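Local coordinates for protein bifunctional endomannanase/endoglucanase (Caldanaerobius polysaccharolyticus, PDB 3W0K) that probably hydrolyses beta-linked mannan and glucan chains as a bifunctional endomannanase and endoglucanase of glycoside hydrolase family 5, at residues N82-P87 with L134-P139. Sequence-based numbering, arbitrary orientation.
Sequences NLHRAP and LVNEPP. With TRS (2-amino-2-hydroxymethyl-propane-1,3-diol), chain C.
Asn136 N donates to Leu83 O at 3.0 Å, a fairly straight bond of 160° at the hydrogen. Val135 CA lies 3.5 Å from the same Leu83 O and adds a CA-H...O contact. Here the chain after strand 130-133 lies against the end of strand 78-83.

The side chain of Asn136 reaches across from there. Asn136 CB sits 3.4 Å from Asn82 OD1. Asn136 CG, anti to the backbone N (chi1 179°), runs alongside the His84 side chain and comes 3.3 Å from His84 CD2. Ring and amide planes are 28° apart. Asn136 OD1 accepts a hydrogen bond from Arg40. Asn136 ND2 donates to Glu137 OE1 at 3.1 Å, meeting it from above the carboxylate plane, and also to a water. That water donates to His84 O and Asn136 O, bridging the two segments. With an alanine here, Glu137 OE1 and Arg40 would probably lose their amide partner and the His84 ring some of its support.

Asn82 ND2 bonds to Asp133 O, which helps hold its amide beside Asn136. His84 NE2 donates to O2 of the bound TRS at 2.8 Å and shares a hydrogen bond with its O1. TRS N donates to Glu137 OE1 at 2.9 Å, while Glu137 OE2 forms a salt bridge with Arg196. The Asn-Glu pair after the fourth strand and Glu258 on the seventh, which also bonds to TRS (probably from the crystallisation liquor), match the pattern of clan GH-A, to which family 5 belongs, consistent with a sugar-binding active site at the C-terminal mouth of a TIM barrel.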
ATOM      1  N   ASN A  82       1.251   8.194   0.714  1.00  7.93           N
ATOM      2  CA  ASN A  82       0.503   7.563   1.795  1.00  7.15           C
ATOM      3  C   ASN A  82       1.082   7.834   3.178  1.00  8.22           C
ATOM      4  O   ASN A  82       2.299   7.844   3.351  1.00  8.70           O
ATOM      5  CB  ASN A  82       0.475   6.039   1.570  1.00  8.15           C
ATOM      6  CG  ASN A  82       0.028   5.264   2.807  1.00  7.79           C
ATOM      7  OD1 ASN A  82       0.825   4.576   3.447  1.00  7.79           O
ATOM      8  ND2 ASN A  82      -1.247   5.389   3.156  1.00  8.67           N
ATOM      9  N   LEU A  83       0.214   8.088   4.156  1.00  8.26           N
ATOM     10  CA  LEU A  83       0.692   8.247   5.524  1.00  8.73           C
ATOM     11  C   LEU A  83       0.632   6.829   6.091  1.00  7.32           C
ATOM     12  O   LEU A  83      -0.456   6.280   6.295  1.00  9.08           O
ATOM     13  CB  LEU A  83      -0.196   9.186   6.351  1.00 10.61           C
ATOM     14  CG  LEU A  83      -0.067  10.691   6.112  1.00 11.32           C
ATOM     15  CD1 LEU A  83      -0.863  11.438   7.178  1.00 10.80           C
ATOM     16  CD2 LEU A  83       1.394  11.113   6.170  1.00 14.35           C
ATOM     17  N   HIS A  84       1.797   6.200   6.230  1.00  8.23           N
ATOM     18  CA  HIS A  84       1.877   4.839   6.756  1.00  8.49           C
ATOM     19  C   HIS A  84       1.753   4.890   8.271  1.00  9.09           C
ATOM     20  O   HIS A  84       1.044   4.079   8.879  1.00  9.29           O
ATOM     21  CB  HIS A  84       3.181   4.172   6.341  1.00 10.10           C
ATOM     22  CG  HIS A  84       3.193   2.702   6.600  1.00 10.35           C
ATOM     23  ND1 HIS A  84       3.687   2.159   7.765  1.00 12.88           N
ATOM     24  CD2 HIS A  84       2.718   1.664   5.871  1.00 12.66           C
ATOM     25  CE1 HIS A  84       3.509   0.849   7.747  1.00 11.42           C
ATOM     26  NE2 HIS A  84       2.923   0.525   6.608  1.00 12.32           N
ATOM     27  N   ARG A  85       2.546   5.768   8.876  1.00  9.06           N
ATOM     28  CA  ARG A  85       2.451   6.024  10.304  1.00  8.85           C
ATOM     29  C   ARG A  85       1.901   7.442  10.265  1.00  9.03           C
ATOM     30  O   ARG A  85       2.530   8.352   9.709  1.00  8.95           O
ATOM     31  CB  ARG A  85       3.798   5.990  11.035  1.00  9.70           C
ATOM     32  CG  ARG A  85       3.649   6.382  12.518  1.00  9.20           C
ATOM     33  CD  ARG A  85       4.915   6.163  13.334  1.00  9.97           C
ATOM     34  NE  ARG A  85       5.223   4.744  13.500  1.00  9.67           N
ATOM     35  CZ  ARG A  85       4.708   3.953  14.435  1.00 10.51           C
ATOM     36  NH1 ARG A  85       3.838   4.424  15.324  1.00 10.74           N
ATOM     37  NH2 ARG A  85       5.062   2.673  14.476  1.00 11.00           N
ATOM     38  N   ALA A  86       0.665   7.577  10.723  1.00  9.16           N
ATOM     39  CA  ALA A  86      -0.036   8.854  10.756  1.00  7.94           C
ATOM     40  C   ALA A  86      -0.229   9.259  12.207  1.00  8.49           C
ATOM     41  O   ALA A  86      -0.016   8.450  13.109  1.00  8.93           O
ATOM     42  CB  ALA A  86      -1.401   8.699  10.077  1.00 10.06           C
ATOM     43  N   PRO A  87      -0.574  10.533  12.460  1.00  8.80           N
ATOM     44  CA  PRO A  87      -0.784  10.959  13.846  1.00  8.79           C
ATOM     45  C   PRO A  87      -1.792  10.038  14.532  1.00  8.70           C
ATOM     46  O   PRO A  87      -2.956   9.952  14.122  1.00  9.26           O
ATOM     47  CB  PRO A  87      -1.351  12.365  13.679  1.00  8.41           C
ATOM     48  CG  PRO A  87      -0.592  12.870  12.498  1.00  9.23           C
ATOM     49  CD  PRO A  87      -0.616  11.690  11.543  1.00  9.88           C
ATOM     50  N   LEU A 134      -4.936   8.235   2.205  1.00  8.73           N
ATOM     51  CA  LEU A 134      -5.106   8.741   3.568  1.00  8.07           C
ATOM     52  C   LEU A 134      -4.377   8.110   4.744  1.00  7.56           C
ATOM     53  O   LEU A 134      -3.637   8.793   5.459  1.00  8.76           O
ATOM     54  CB  LEU A 134      -6.594   8.930   3.880  1.00  7.97           C
ATOM     55  CG  LEU A 134      -7.366   9.742   2.833  1.00  8.28           C
ATOM     56  CD1 LEU A 134      -8.739  10.096   3.389  1.00  8.73           C
ATOM     57  CD2 LEU A 134      -6.619  11.026   2.466  1.00 10.90           C
ATOM     58  N   VAL A 135      -4.591   6.822   4.968  1.00  6.71           N
ATOM     59  CA  VAL A 135      -3.928   6.158   6.078  1.00  7.85           C
ATOM     60  C   VAL A 135      -3.781   4.678   5.765  1.00  8.36           C
ATOM     61  O   VAL A 135      -4.734   4.011   5.362  1.00  9.24           O
ATOM     62  CB  VAL A 135      -4.671   6.412   7.431  1.00  7.77           C
ATOM     63  CG1 VAL A 135      -6.140   6.006   7.340  1.00 10.62           C
ATOM     64  CG2 VAL A 135      -3.965   5.682   8.572  1.00  9.15           C
ATOM     65  N   ASN A 136      -2.562   4.177   5.916  1.00  7.58           N
ATOM     66  CA  ASN A 136      -2.299   2.784   5.614  1.00  7.41           C
ATOM     67  C   ASN A 136      -3.003   1.785   6.515  1.00  8.87           C
ATOM     68  O   ASN A 136      -3.000   1.918   7.734  1.00  8.70           O
ATOM     69  CB  ASN A 136      -0.797   2.493   5.655  1.00  6.59           C
ATOM     70  CG  ASN A 136      -0.487   1.034   5.365  1.00  7.78           C
ATOM     71  OD1 ASN A 136      -0.517   0.605   4.217  1.00  7.73           O
ATOM     72  ND2 ASN A 136      -0.229   0.258   6.414  1.00  8.08           N
ATOM     73  N   GLU A 137      -3.616   0.793   5.877  1.00  8.61           N
ATOM     74  CA  GLU A 137      -4.272  -0.326   6.543  1.00  9.06           C
ATOM     75  C   GLU A 137      -4.902  -0.122   7.929  1.00  8.03           C
ATOM     76  O   GLU A 137      -4.322  -0.524   8.944  1.00  9.13           O
ATOM     77  CB  GLU A 137      -3.268  -1.490   6.604  1.00  8.36           C
ATOM     78  CG  GLU A 137      -2.742  -1.914   5.224  1.00  9.25           C
ATOM     79  CD  GLU A 137      -1.499  -2.797   5.269  1.00 11.17           C
ATOM     80  OE1 GLU A 137      -0.757  -2.778   6.275  1.00 10.88           O
ATOM     81  OE2 GLU A 137      -1.244  -3.504   4.267  1.00 10.91           O
ATOM     82  N   PRO A 138      -6.087   0.513   7.990  1.00  8.80           N
ATOM     83  CA  PRO A 138      -6.776   0.740   9.269  1.00  8.83           C
ATOM     84  C   PRO A 138      -6.991  -0.616   9.951  1.00  9.68           C
ATOM     85  O   PRO A 138      -7.025  -1.656   9.286  1.00 10.21           O
ATOM     86  CB  PRO A 138      -8.100   1.373   8.836  1.00  9.15           C
ATOM     87  CG  PRO A 138      -7.727   2.118   7.604  1.00 12.08           C
ATOM     88  CD  PRO A 138      -6.825   1.141   6.880  1.00  9.94           C
ATOM     89  N   PRO A 139      -7.151  -0.623  11.284  1.00  9.44           N
ATOM     90  CA  PRO A 139      -7.347  -1.861  12.041  1.00  9.76           C
ATOM     91  C   PRO A 139      -8.704  -2.530  11.886  1.00  8.92           C
ATOM     92  O   PRO A 139      -9.576  -2.060  11.151  1.00 10.51           O
ATOM     93  CB  PRO A 139      -7.114  -1.410  13.479  1.00 10.49           C
ATOM     94  CG  PRO A 139      -7.698  -0.037  13.483  1.00  8.97           C
ATOM     95  CD  PRO A 139      -7.195   0.553  12.176  1.00 10.05           C
TER
HETATM   96  C   TRS C 401       2.984  -3.607   5.343  1.00 18.33           C
HETATM   97  C1  TRS C 401       3.162  -3.470   6.876  1.00 20.02           C
HETATM   98  C2  TRS C 401       3.317  -2.244   4.782  1.00 15.96           C
HETATM   99  C3  TRS C 401       3.992  -4.494   4.595  1.00 19.96           C
HETATM  100  N   TRS C 401       1.602  -4.029   5.052  1.00 15.87           N
HETATM  101  O1  TRS C 401       2.376  -2.284   7.367  1.00 23.87           O
HETATM  102  O2  TRS C 401       2.068  -1.399   4.822  1.00 13.24           O
HETATM  103  O3  TRS C 401       3.811  -5.955   4.961  1.00 23.20           O
HETATM  104  O   HOH W   1      -0.541   1.810   8.998  1.00  7.76           O